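Long-range contacts in putative uronate isomerase (Thermotoga maritima, PDB 4NAR), which is of unproven function but may racemise lactate or a related hydroxy acid: residues 150-154 with 256-260; 194-200 with 249-253; 4-10 with 233-239; 225-229 with 414-418. All blocks are in the same frame, centred on the assembly; numbering follows the deposited sequence.

Contact 1 (150-154 with 256-260); sequences GTVPH and SSQLH. With SO4 (sulfate ion), chain C; ACT (acetate ion), chain E.
P153 and V152 lean on the side chain of H260, where helix 241-259 has just ended. The apolar contacts come first. P153 crosses H260 at about a right angle, its CD 3.6 Å from H260 CB, a close fit for a rigid ring against a methylene. V152 also crosses at about a right angle, bringing its CG2 to 3.5 Å from H260 CE1. T151 adds its methyl, which touches the CB of S256, a residue small enough to let the loop approach the helix. At the imidazole edge T151 O makes a close approach, 3.5 Å from H260 CE1.

Hydrogen bonds of the two ring nitrogens fix the imidazole. With CG of H260 beside its backbone N (chi1 -62°), ND1 turns back along the helix end to hydrogen-bond S256 OG at 3.0 Å, while NE2 reaches the carbonyl of Y225 in strand 217-227. A histidine suits this place because both nitrogens find partners while its carbons pack on apolar groups; an alanine here would probably leave S256 OG and Y225 O without their mate and open a gap beside P153.

On the other side, H154 NE2 hydrogen-bonds sulfate O3 at 2.8 Å, almost straight at 177°, and G150 N reaches acetate OXT at 3.2 Å. R41 binds both ions, K164 the sulfate and G161 the acetate. The chemistry thus divides: one side of segment 150-154 packs on a helix end, while H154 and G150 hold ions that probably came from the crystallisation liquor, at most suggestive of an anion site.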
loop_
_atom_site.group_PDB
_atom_site.type_symbol
_atom_site.label_atom_id
_atom_site.label_comp_id
_atom_site.label_asym_id
_atom_site.label_seq_id
_atom_site.Cartn_x
_atom_site.Cartn_y
_atom_site.Cartn_z
ATOM N N GLY A 150 -5.378 -5.392 5.327
ATOM C CA GLY A 150 -6.547 -5.149 4.502
ATOM C C GLY A 150 -6.263 -5.354 3.027
ATOM O O GLY A 150 -5.159 -5.015 2.535
ATOM N N THR A 151 -7.263 -5.883 2.314
ATOM C CA THR A 151 -7.059 -6.303 0.924
ATOM C C THR A 151 -7.859 -5.478 -0.081
ATOM O O THR A 151 -9.092 -5.359 0.016
ATOM C CB THR A 151 -7.346 -7.813 0.722
ATOM O OG1 THR A 151 -6.407 -8.593 1.483
ATOM C CG2 THR A 151 -7.255 -8.194 -0.750
ATOM N N VAL A 152 -7.130 -4.943 -1.060
ATOM C CA VAL A 152 -7.656 -4.009 -2.042
ATOM C C VAL A 152 -6.726 -4.114 -3.258
ATOM O O VAL A 152 -5.575 -4.529 -3.120
ATOM C CB VAL A 152 -7.678 -2.579 -1.414
ATOM C CG1 VAL A 152 -7.190 -1.504 -2.377
ATOM C CG2 VAL A 152 -9.069 -2.244 -0.876
ATOM N N PRO A 153 -7.219 -3.791 -4.465
ATOM C CA PRO A 153 -6.304 -3.911 -5.611
ATOM C C PRO A 153 -5.141 -2.935 -5.467
ATOM O O PRO A 153 -5.361 -1.807 -5.024
ATOM C CB PRO A 153 -7.171 -3.511 -6.804
ATOM C CG PRO A 153 -8.587 -3.671 -6.330
ATOM C CD PRO A 153 -8.570 -3.360 -4.870
ATOM N N HIS A 154 -3.932 -3.357 -5.831
ATOM C CA HIS A 154 -2.746 -2.559 -5.562
ATOM C C HIS A 154 -1.789 -2.520 -6.746
ATOM O O HIS A 154 -1.556 -3.546 -7.415
ATOM C CB HIS A 154 -2.037 -3.095 -4.319
ATOM C CG HIS A 154 -1.033 -2.144 -3.729
ATOM N ND1 HIS A 154 0.273 -2.067 -4.170
ATOM C CD2 HIS A 154 -1.142 -1.255 -2.710
ATOM C CE1 HIS A 154 0.924 -1.165 -3.450
ATOM N NE2 HIS A 154 0.090 -0.658 -2.561
ATOM N N SER A 256 -12.492 -9.107 -2.947
ATOM C CA SER A 256 -12.047 -7.810 -3.473
ATOM C C SER A 256 -12.196 -7.691 -4.997
ATOM O O SER A 256 -12.617 -6.647 -5.505
ATOM C CB SER A 256 -10.597 -7.520 -3.063
ATOM O OG SER A 256 -9.987 -6.580 -3.947
ATOM N N SER A 257 -11.878 -8.754 -5.726
ATOM C CA SER A 257 -11.993 -8.705 -7.182
ATOM C C SER A 257 -13.450 -8.546 -7.674
ATOM O O SER A 257 -13.685 -8.149 -8.812
ATOM C CB SER A 257 -11.309 -9.916 -7.835
ATOM O OG SER A 257 -11.989 -11.126 -7.521
ATOM N N GLN A 258 -14.419 -8.832 -6.809
ATOM C CA GLN A 258 -15.828 -8.719 -7.174
ATOM C C GLN A 258 -16.387 -7.387 -6.704
ATOM O O GLN A 258 -17.397 -6.915 -7.211
ATOM C CB GLN A 258 -16.647 -9.825 -6.510
ATOM C CG GLN A 258 -16.451 -11.240 -7.059
ATOM C CD GLN A 258 -17.256 -12.266 -6.258
ATOM O OE1 GLN A 258 -16.781 -12.797 -5.241
ATOM N NE2 GLN A 258 -18.489 -12.534 -6.703
ATOM N N LEU A 259 -15.731 -6.792 -5.717
ATOM C CA LEU A 259 -16.253 -5.604 -5.059
ATOM C C LEU A 259 -15.515 -4.323 -5.470
ATOM O O LEU A 259 -16.093 -3.224 -5.457
ATOM C CB LEU A 259 -16.136 -5.794 -3.550
ATOM C CG LEU A 259 -17.352 -6.200 -2.708
ATOM C CD1 LEU A 259 -18.164 -7.304 -3.363
ATOM C CD2 LEU A 259 -16.886 -6.617 -1.330
ATOM N N HIS A 260 -14.240 -4.450 -5.829
ATOM C CA HIS A 260 -13.403 -3.258 -5.999
ATOM C C HIS A 260 -13.098 -2.851 -7.449
ATOM O O HIS A 260 -12.277 -1.964 -7.697
ATOM C CB HIS A 260 -12.114 -3.400 -5.187
ATOM C CG HIS A 260 -12.339 -3.514 -3.712
ATOM N ND1 HIS A 260 -11.527 -4.264 -2.887
ATOM C CD2 HIS A 260 -13.276 -2.956 -2.904
ATOM C CE1 HIS A 260 -11.947 -4.162 -1.640
ATOM N NE2 HIS A 260 -13.009 -3.371 -1.624
HETATM S S SO4 C . -0.383 1.071 0.413
HETATM O O1 SO4 C . -0.684 -0.363 0.600
HETATM O O2 SO4 C . 0.110 1.640 1.681
HETATM O O3 SO4 C . 0.639 1.298 -0.624
HETATM O O4 SO4 C . -1.633 1.732 0.025
HETATM C C ACT E . -1.423 -3.992 4.126
HETATM O O ACT E . -1.303 -4.235 2.912
HETATM O OXT ACT E . -2.399 -4.543 4.666
HETATM C CH3 ACT E . -0.456 -3.097 4.855
#

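Contact 2 (194-200 with 249-253); sequences TVDNPAR and YEKAC
R200 and Y249 meet through their torsions: the ring of Y249 stands with CG anti to the backbone N (chi1 170°), and the arginine chain, bent at chi2 (69°) and again at chi3, folds its guanidinium over that ring. The result is a stacked cation-pi pair between the first turn of helix 198-213 and the side of helix 241-259. R200 CZ sits 3.7 Å from the centroid of the Y249 ring, with the two planes 27° apart. The guanidinium lies toward one rim, so NH1 comes 3.1 Å from Y249 CE1. Tyrosine supplies both the pi face and a hydroxyl, while arginine can stack and still send NH2 to the carbonyl of G161. Against the opposite face of the ring lies C253 SG.

The phenol end is anchored in the plane of the ring, where Y249 OH donates to V195 O at 2.9 Å. That carbonyl belongs to the turn leading into helix 198-213, whose start N197 marks as N-cap: its OD1 accepts from R200 N at 3.0 Å. The same amide gives ND2 to T194 OG1, itself also hydrogen-bonded to L191 O, which holds the cap in its rotation and thereby positions the residue that stacks.

V195, branched and apolar, packs with both methyls at the exposed side. It and the tyrosine pass each other in opposite directions, V195 CG1 3.9 Å from Y249 CE2, and its CG2 lies 3.7 Å from C253 CB.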
loop_
_atom_site.group_PDB
_atom_site.type_symbol
_atom_site.label_atom_id
_atom_site.label_comp_id
_atom_site.label_asym_id
_atom_site.label_seq_id
_atom_site.Cartn_x
_atom_site.Cartn_y
_atom_site.Cartn_z
ATOM N N THR A 194 -4.141 -8.570 -9.919
ATOM C CA THR A 194 -3.818 -9.988 -10.094
ATOM C C THR A 194 -3.395 -10.583 -8.751
ATOM O O THR A 194 -2.643 -9.957 -8.006
ATOM C CB THR A 194 -2.649 -10.190 -11.086
ATOM O OG1 THR A 194 -1.472 -9.534 -10.577
ATOM C CG2 THR A 194 -2.996 -9.636 -12.467
ATOM N N VAL A 195 -3.866 -11.792 -8.446
ATOM C CA VAL A 195 -3.519 -12.453 -7.193
ATOM C C VAL A 195 -2.019 -12.763 -7.110
ATOM O O VAL A 195 -1.388 -12.544 -6.072
ATOM C CB VAL A 195 -4.342 -13.758 -6.988
ATOM C CG1 VAL A 195 -3.881 -14.504 -5.716
ATOM C CG2 VAL A 195 -5.845 -13.431 -6.919
ATOM N N ASP A 196 -1.459 -13.255 -8.213
ATOM C CA ASP A 196 -0.069 -13.715 -8.254
ATOM C C ASP A 196 0.717 -12.875 -9.277
ATOM O O ASP A 196 0.151 -12.438 -10.285
ATOM C CB ASP A 196 -0.033 -15.204 -8.630
ATOM C CG ASP A 196 1.373 -15.811 -8.526
ATOM O OD1 ASP A 196 1.578 -16.931 -9.065
ATOM O OD2 ASP A 196 2.266 -15.184 -7.900
ATOM N N ASN A 197 2.006 -12.658 -9.008
ATOM C CA ASN A 197 2.848 -11.738 -9.778
ATOM C C ASN A 197 4.242 -11.682 -9.140
ATOM O O ASN A 197 4.445 -12.248 -8.050
ATOM C CB ASN A 197 2.213 -10.345 -9.801
ATOM C CG ASN A 197 1.904 -9.835 -8.411
ATOM O OD1 ASN A 197 2.816 -9.532 -7.621
ATOM N ND2 ASN A 197 0.608 -9.741 -8.094
ATOM N N PRO A 198 5.213 -11.012 -9.798
ATOM C CA PRO A 198 6.582 -11.094 -9.249
ATOM C C PRO A 198 6.758 -10.581 -7.811
ATOM O O PRO A 198 7.462 -11.235 -7.029
ATOM C CB PRO A 198 7.404 -10.214 -10.206
ATOM C CG PRO A 198 6.634 -10.239 -11.496
ATOM C CD PRO A 198 5.183 -10.309 -11.100
ATOM N N ALA A 199 6.172 -9.427 -7.488
ATOM C CA ALA A 199 6.312 -8.833 -6.147
ATOM C C ALA A 199 5.724 -9.751 -5.077
ATOM O O ALA A 199 6.285 -9.909 -3.987
ATOM C CB ALA A 199 5.633 -7.468 -6.083
ATOM N N ARG A 200 4.583 -10.347 -5.400
ATOM C CA ARG A 200 3.921 -11.285 -4.515
ATOM C C ARG A 200 4.828 -12.546 -4.314
ATOM O O ARG A 200 4.970 -13.061 -3.195
ATOM C CB ARG A 200 2.544 -11.597 -5.119
ATOM C CG ARG A 200 1.372 -11.688 -4.158
ATOM C CD ARG A 200 0.955 -10.353 -3.504
ATOM N NE ARG A 200 0.811 -10.583 -2.069
ATOM C CZ ARG A 200 0.147 -9.830 -1.192
ATOM N NH1 ARG A 200 -0.508 -8.726 -1.543
ATOM N NH2 ARG A 200 0.154 -10.211 0.081
ATOM N N TYR A 249 -5.358 -14.351 2.387
ATOM C CA TYR A 249 -5.091 -13.447 1.250
ATOM C C TYR A 249 -5.806 -13.871 -0.032
ATOM O O TYR A 249 -6.313 -13.022 -0.774
ATOM C CB TYR A 249 -3.580 -13.340 0.970
ATOM C CG TYR A 249 -3.206 -12.636 -0.328
ATOM C CD1 TYR A 249 -3.357 -11.265 -0.467
ATOM C CD2 TYR A 249 -2.702 -13.350 -1.407
ATOM C CE1 TYR A 249 -3.013 -10.616 -1.646
ATOM C CE2 TYR A 249 -2.352 -12.715 -2.597
ATOM C CZ TYR A 249 -2.505 -11.349 -2.712
ATOM O OH TYR A 249 -2.155 -10.717 -3.896
ATOM N N GLU A 250 -5.824 -15.175 -0.307
ATOM C CA GLU A 250 -6.465 -15.679 -1.523
ATOM C C GLU A 250 -7.984 -15.516 -1.464
ATOM O O GLU A 250 -8.628 -15.119 -2.444
ATOM C CB GLU A 250 -6.074 -17.132 -1.788
ATOM C CG GLU A 250 -4.769 -17.238 -2.539
ATOM C CD GLU A 250 -4.077 -18.589 -2.364
ATOM O OE1 GLU A 250 -4.559 -19.430 -1.555
ATOM O OE2 GLU A 250 -3.042 -18.804 -3.044
ATOM N N LYS A 251 -8.555 -15.816 -0.305
ATOM C CA LYS A 251 -9.970 -15.593 -0.108
ATOM C C LYS A 251 -10.269 -14.109 -0.242
ATOM O O LYS A 251 -11.229 -13.727 -0.925
ATOM C CB LYS A 251 -10.416 -16.107 1.256
ATOM C CG LYS A 251 -11.086 -17.478 1.193
ATOM C CD LYS A 251 -10.235 -18.550 1.898
ATOM C CE LYS A 251 -11.084 -19.742 2.387
ATOM N NZ LYS A 251 -10.315 -20.629 3.337
ATOM N N ALA A 252 -9.448 -13.285 0.413
ATOM C CA ALA A 252 -9.607 -11.835 0.361
ATOM C C ALA A 252 -9.651 -11.324 -1.076
ATOM O O ALA A 252 -10.532 -10.541 -1.435
ATOM C CB ALA A 252 -8.483 -11.147 1.114
ATOM N N CYS A 253 -8.700 -11.773 -1.893
ATOM C CA CYS A 253 -8.597 -11.310 -3.276
ATOM C C CYS A 253 -9.828 -11.663 -4.126
ATOM O O CYS A 253 -10.249 -10.877 -4.992
ATOM C CB CYS A 253 -7.348 -11.897 -3.930
ATOM S SG CYS A 253 -5.797 -11.217 -3.304
#

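Contact 3 (4-10 with 233-239); sequences YLEGDPL and PRALYID
L5 and L236 form a hydrogen-bonded antiparallel pair that attaches the short N-terminal strand 5-6 to strand 231-240, at one edge of the seven-stranded mixed sheet. L5 N donates to L236 O at 2.9 Å, and L236 N returns a bond to L5 O. Next along the ladder, E6 faces A235 in a non-hydrogen-bonded pair, where the small alanine methyl leaves room for the glutamate chain. Beyond it G7 N bonds R234 O at 3.1 Å; L10 N then reaches P233 O, as the chain loops back through the cis peptide between D8 and P9.

Side chains reinforce this pairing. On one face L5 and L236 lie side by side, pointing the same way, and L5 also touches I238. On the other, Y237 sets its CB over one face of the Y4 ring, 4.1 Å from the centroid in a CH-pi contact, while the rings themselves meet obliquely. The Y4 hydroxyl donates to D239 OD2 at 2.7 Å, and Y237 OH to E6 OE2, though the modelled length of that bond is too short to be trusted.

Further out, R247 of helix 241-259 pairs with D239, and helix 12-24 backs L10 and I238. R234 and A235 both face V224, a classic beta bulge in strand 231-240. R234 bends at chi2 and chi3 and has E226 as its stronger partner; D8, stacked on its guanidinium with planes 6° apart, makes a long salt bridge of charge only, no N-H pointing at it. In the guanidinium plane, at its edge, R234 NE donates to a lone pair of G7 O at 2.9 Å.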
loop_
_atom_site.group_PDB
_atom_site.type_symbol
_atom_site.label_atom_id
_atom_site.label_comp_id
_atom_site.label_asym_id
_atom_site.label_seq_id
_atom_site.Cartn_x
_atom_site.Cartn_y
_atom_site.Cartn_z
ATOM N N TYR A 4 -12.985 -16.499 9.696
ATOM C CA TYR A 4 -13.462 -16.269 8.328
ATOM C C TYR A 4 -14.935 -15.788 8.285
ATOM O O TYR A 4 -15.838 -16.533 7.862
ATOM C CB TYR A 4 -13.256 -17.530 7.462
ATOM C CG TYR A 4 -11.826 -17.753 6.967
ATOM C CD1 TYR A 4 -11.530 -17.735 5.603
ATOM C CD2 TYR A 4 -10.774 -17.990 7.853
ATOM C CE1 TYR A 4 -10.216 -17.943 5.134
ATOM C CE2 TYR A 4 -9.454 -18.205 7.390
ATOM C CZ TYR A 4 -9.183 -18.181 6.029
ATOM O OH TYR A 4 -7.890 -18.397 5.563
ATOM N N LEU A 5 -15.159 -14.539 8.707
ATOM C CA LEU A 5 -16.502 -13.954 8.807
ATOM C C LEU A 5 -16.886 -13.101 7.592
ATOM O O LEU A 5 -16.022 -12.476 6.967
ATOM C CB LEU A 5 -16.560 -13.080 10.050
ATOM C CG LEU A 5 -15.876 -13.786 11.220
ATOM C CD1 LEU A 5 -14.757 -12.912 11.787
ATOM C CD2 LEU A 5 -16.898 -14.162 12.297
ATOM N N GLU A 6 -18.179 -13.051 7.278
ATOM C CA GLU A 6 -18.676 -12.279 6.135
ATOM C C GLU A 6 -20.066 -11.658 6.422
ATOM O O GLU A 6 -20.881 -12.231 7.145
ATOM C CB GLU A 6 -18.714 -13.158 4.867
ATOM C CG GLU A 6 -17.339 -13.455 4.250
ATOM C CD GLU A 6 -17.340 -14.651 3.290
ATOM O OE1 GLU A 6 -18.319 -15.434 3.310
ATOM O OE2 GLU A 6 -16.361 -14.809 2.515
ATOM N N GLY A 7 -20.323 -10.481 5.858
ATOM C CA GLY A 7 -21.616 -9.822 5.970
ATOM C C GLY A 7 -21.719 -8.659 4.986
ATOM O O GLY A 7 -20.734 -8.276 4.315
ATOM N N ASP A 8 -22.922 -8.110 4.875
ATOM C CA ASP A 8 -23.143 -6.897 4.098
ATOM C C ASP A 8 -24.253 -6.133 4.806
ATOM O O ASP A 8 -25.432 -6.328 4.505
ATOM C CB ASP A 8 -23.520 -7.237 2.652
ATOM C CG ASP A 8 -23.542 -6.004 1.724
ATOM O OD1 ASP A 8 -23.266 -4.852 2.169
ATOM O OD2 ASP A 8 -23.825 -6.202 0.514
ATOM N N PRO A 9 -23.877 -5.300 5.795
ATOM C CA PRO A 9 -22.470 -5.172 6.217
ATOM C C PRO A 9 -22.055 -6.230 7.251
ATOM O O PRO A 9 -22.922 -6.800 7.929
ATOM C CB PRO A 9 -22.424 -3.779 6.849
ATOM C CG PRO A 9 -23.832 -3.596 7.426
ATOM C CD PRO A 9 -24.762 -4.319 6.460
ATOM N N LEU A 10 -20.751 -6.497 7.353
ATOM C CA LEU A 10 -20.221 -7.333 8.428
ATOM C C LEU A 10 -20.304 -6.521 9.717
ATOM O O LEU A 10 -19.870 -5.361 9.752
ATOM C CB LEU A 10 -18.774 -7.722 8.142
ATOM C CG LEU A 10 -18.012 -8.375 9.290
ATOM C CD1 LEU A 10 -18.616 -9.730 9.603
ATOM C CD2 LEU A 10 -16.524 -8.491 8.949
ATOM N N PRO A 233 -17.632 -2.569 6.293
ATOM C CA PRO A 233 -16.918 -3.843 6.462
ATOM C C PRO A 233 -17.668 -4.955 5.725
ATOM O O PRO A 233 -18.905 -4.969 5.731
ATOM C CB PRO A 233 -16.974 -4.089 7.974
ATOM C CG PRO A 233 -17.167 -2.733 8.584
ATOM C CD PRO A 233 -17.999 -1.947 7.579
ATOM N N ARG A 234 -16.942 -5.874 5.099
ATOM C CA ARG A 234 -17.578 -6.924 4.313
ATOM C C ARG A 234 -17.063 -8.322 4.666
ATOM O O ARG A 234 -17.763 -9.321 4.461
ATOM C CB ARG A 234 -17.364 -6.637 2.831
ATOM C CG ARG A 234 -18.067 -5.353 2.353
ATOM C CD ARG A 234 -19.621 -5.466 2.436
ATOM N NE ARG A 234 -20.065 -6.754 1.899
ATOM C CZ ARG A 234 -20.319 -6.976 0.612
ATOM N NH1 ARG A 234 -20.212 -5.982 -0.264
ATOM N NH2 ARG A 234 -20.689 -8.187 0.194
ATOM N N ALA A 235 -15.834 -8.394 5.182
ATOM C CA ALA A 235 -15.253 -9.676 5.591
ATOM C C ALA A 235 -14.021 -9.496 6.460
ATOM O O ALA A 235 -13.255 -8.546 6.284
ATOM C CB ALA A 235 -14.896 -10.533 4.378
ATOM N N LEU A 236 -13.840 -10.435 7.383
ATOM C CA LEU A 236 -12.649 -10.510 8.213
ATOM C C LEU A 236 -12.185 -11.966 8.177
ATOM O O LEU A 236 -12.809 -12.841 8.793
ATOM C CB LEU A 236 -12.977 -10.093 9.655
ATOM C CG LEU A 236 -11.919 -9.329 10.470
ATOM C CD1 LEU A 236 -11.952 -9.737 11.954
ATOM C CD2 LEU A 236 -10.504 -9.469 9.899
ATOM N N TYR A 237 -11.119 -12.242 7.431
ATOM C CA TYR A 237 -10.625 -13.608 7.321
ATOM C C TYR A 237 -9.495 -13.828 8.326
ATOM O O TYR A 237 -8.388 -13.284 8.171
ATOM C CB TYR A 237 -10.178 -13.904 5.890
ATOM C CG TYR A 237 -11.307 -13.805 4.894
ATOM C CD1 TYR A 237 -12.562 -14.332 5.185
ATOM C CD2 TYR A 237 -11.132 -13.174 3.666
ATOM C CE1 TYR A 237 -13.617 -14.244 4.276
ATOM C CE2 TYR A 237 -12.176 -13.073 2.753
ATOM C CZ TYR A 237 -13.420 -13.616 3.062
ATOM O OH TYR A 237 -14.472 -13.532 2.163
ATOM N N ILE A 238 -9.776 -14.615 9.362
ATOM C CA ILE A 238 -8.823 -14.839 10.439
ATOM C C ILE A 238 -8.129 -16.184 10.251
ATOM O O ILE A 238 -8.792 -17.200 10.064
ATOM C CB ILE A 238 -9.530 -14.817 11.810
ATOM C CG1 ILE A 238 -10.360 -13.531 11.957
ATOM C CG2 ILE A 238 -8.513 -14.984 12.945
ATOM C CD1 ILE A 238 -10.935 -13.287 13.358
ATOM N N ASP A 239 -6.800 -16.201 10.303
ATOM C CA ASP A 239 -6.074 -17.436 10.084
ATOM C C ASP A 239 -4.717 -17.386 10.774
ATOM O O ASP A 239 -4.356 -16.368 11.379
ATOM C CB ASP A 239 -5.934 -17.694 8.588
ATOM C CG ASP A 239 -5.726 -19.166 8.266
ATOM O OD1 ASP A 239 -5.247 -19.920 9.161
ATOM O OD2 ASP A 239 -6.021 -19.563 7.111
#

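Contact 4 (225-229 with 414-418); sequences YEEEE and PGGKY
Y418 presents the edge of its ring to E227: the carbonyl oxygen of E227 lies in the ring plane, 3.5 Å from Y418 CE1, and accepts a hydrogen bond of 3.1 Å between Y418 OH and E227 O. The hydroxyl stands 55° out of the carbonyl plane. The same ring makes a cation-pi contact with K262, tyrosine thus serving by ring and hydroxyl. The carboxylate of E227 is the second flat group, also approached from above its plane, where K417 NZ comes 2.9 Å from E227 OE1 in a salt bridge.

CG of E227 is anti to the backbone N (chi1 178°), which carries the extended chain out toward the loop. The lysine, a long flexible chain bent at chi2 and chi4, brings its ammonium to the acid and also pairs with E278. E227 CG lies 3.8 Å from P414 CG, where a proline after a cis peptide offers a rigid apolar ring to the glutamate methylenes. A leucine in place of E227 would probably leave K417 without this carboxylate, more dependent on E278 and freer to move.

At the surface, the contact joins the end of strand 217-227, in the seven-stranded sheet, to the loop after strand 409-412, which borders the five-stranded parallel sheet. E226, next to E227, turns to R234 of strand 231-240. The end of helix 241-259 lies close by, L259 packing on E226 and H260 bonded to Y225.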
loop_
_atom_site.group_PDB
_atom_site.type_symbol
_atom_site.label_atom_id
_atom_site.label_comp_id
_atom_site.label_asym_id
_atom_site.label_seq_id
_atom_site.Cartn_x
_atom_site.Cartn_y
_atom_site.Cartn_z
ATOM N N TYR A 225 -13.416 -4.572 2.627
ATOM C CA TYR A 225 -14.447 -3.575 2.867
ATOM C C TYR A 225 -14.731 -2.750 1.617
ATOM O O TYR A 225 -13.944 -2.722 0.662
ATOM C CB TYR A 225 -14.026 -2.630 3.993
ATOM C CG TYR A 225 -12.599 -2.179 3.811
ATOM C CD1 TYR A 225 -11.556 -2.913 4.362
ATOM C CD2 TYR A 225 -12.282 -1.040 3.062
ATOM C CE1 TYR A 225 -10.230 -2.531 4.179
ATOM C CE2 TYR A 225 -10.951 -0.643 2.879
ATOM C CZ TYR A 225 -9.933 -1.399 3.437
ATOM O OH TYR A 225 -8.609 -1.038 3.278
ATOM N N GLU A 226 -15.872 -2.069 1.644
ATOM C CA GLU A 226 -16.180 -1.056 0.648
ATOM C C GLU A 226 -16.029 0.319 1.271
ATOM O O GLU A 226 -16.139 0.476 2.494
ATOM C CB GLU A 226 -17.602 -1.220 0.132
ATOM C CG GLU A 226 -17.795 -2.446 -0.716
ATOM C CD GLU A 226 -19.215 -2.960 -0.639
ATOM O OE1 GLU A 226 -20.011 -2.407 0.165
ATOM O OE2 GLU A 226 -19.533 -3.917 -1.379
ATOM N N GLU A 227 -15.780 1.310 0.420
ATOM C CA GLU A 227 -15.799 2.698 0.850
ATOM C C GLU A 227 -16.724 3.497 -0.058
ATOM O O GLU A 227 -16.445 3.664 -1.252
ATOM C CB GLU A 227 -14.395 3.301 0.836
ATOM C CG GLU A 227 -14.394 4.764 1.225
ATOM C CD GLU A 227 -13.036 5.231 1.706
ATOM O OE1 GLU A 227 -12.068 4.426 1.624
ATOM O OE2 GLU A 227 -12.946 6.397 2.170
ATOM N N GLU A 228 -17.833 3.974 0.496
ATOM C CA GLU A 228 -18.732 4.831 -0.265
ATOM C C GLU A 228 -18.634 6.259 0.276
ATOM O O GLU A 228 -17.964 7.123 -0.310
ATOM C CB GLU A 228 -20.169 4.310 -0.185
ATOM C CG GLU A 228 -20.375 2.956 -0.864
ATOM C CD GLU A 228 -21.850 2.638 -1.098
ATOM O OE1 GLU A 228 -22.379 1.749 -0.393
ATOM O OE2 GLU A 228 -22.480 3.275 -1.982
ATOM N N GLU A 229 -19.312 6.497 1.394
ATOM C CA GLU A 229 -19.126 7.725 2.147
ATOM C C GLU A 229 -18.514 7.359 3.487
ATOM O O GLU A 229 -17.827 8.161 4.113
ATOM C CB GLU A 229 -20.454 8.459 2.324
ATOM C CG GLU A 229 -21.066 8.890 1.004
ATOM C CD GLU A 229 -21.853 10.175 1.135
ATOM O OE1 GLU A 229 -22.091 10.601 2.303
ATOM O OE2 GLU A 229 -22.226 10.751 0.075
ATOM N N PRO A 414 -14.855 7.967 -3.734
ATOM C CA PRO A 414 -13.566 8.516 -3.282
ATOM C C PRO A 414 -12.418 8.155 -4.234
ATOM O O PRO A 414 -12.359 7.050 -4.804
ATOM C CB PRO A 414 -13.359 7.843 -1.921
ATOM C CG PRO A 414 -14.036 6.495 -2.085
ATOM C CD PRO A 414 -15.236 6.751 -2.985
ATOM N N GLY A 415 -11.493 9.091 -4.398
ATOM C CA GLY A 415 -10.458 8.917 -5.398
ATOM C C GLY A 415 -9.367 7.930 -5.028
ATOM O O GLY A 415 -8.970 7.809 -3.853
ATOM N N GLY A 416 -8.870 7.233 -6.047
ATOM C CA GLY A 416 -7.744 6.334 -5.883
ATOM C C GLY A 416 -8.075 5.033 -5.174
ATOM O O GLY A 416 -7.170 4.279 -4.820
ATOM N N LYS A 417 -9.362 4.770 -4.958
ATOM C CA LYS A 417 -9.780 3.576 -4.227
ATOM C C LYS A 417 -10.102 2.413 -5.170
ATOM O O LYS A 417 -9.459 1.367 -5.113
ATOM C CB LYS A 417 -10.972 3.882 -3.308
ATOM C CG LYS A 417 -10.680 4.914 -2.189
ATOM C CD LYS A 417 -9.531 4.451 -1.296
ATOM C CE LYS A 417 -9.003 5.591 -0.425
ATOM N NZ LYS A 417 -9.933 6.054 0.640
ATOM N N TYR A 418 -11.084 2.615 -6.047
ATOM C CA TYR A 418 -11.557 1.568 -6.962
ATOM C C TYR A 418 -10.722 1.406 -8.228
ATOM O O TYR A 418 -10.236 2.396 -8.779
ATOM C CB TYR A 418 -13.016 1.831 -7.344
ATOM C CG TYR A 418 -13.919 1.598 -6.174
ATOM C CD1 TYR A 418 -14.056 2.562 -5.188
ATOM C CD2 TYR A 418 -14.590 0.386 -6.010
ATOM C CE1 TYR A 418 -14.860 2.347 -4.081
ATOM C CE2 TYR A 418 -15.405 0.159 -4.902
ATOM C CZ TYR A 418 -15.533 1.149 -3.939
ATOM O OH TYR A 418 -16.325 0.947 -2.828
#

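Contact 1 is the buried one, contacts 2 and 3 are partly buried, and contact 4 lies at the surface. Contacts 1 and 2 use successive parts of helix 241-259, meeting where T151 packs on A252; one relies on apolar fit and a pinned imidazole, the other on a stacked cation and a helix cap. Contacts 3 and 4 belong to neighbouring strands of the seven-stranded sheet and are joined by the R234-E226 salt bridge, but backbone pairing dominates the former and a salt bridge with a phenol bond the latter. H260 NE2 and Y225 O tie contact 1 to contact 4, whereas contacts 2 and 4 do not touch.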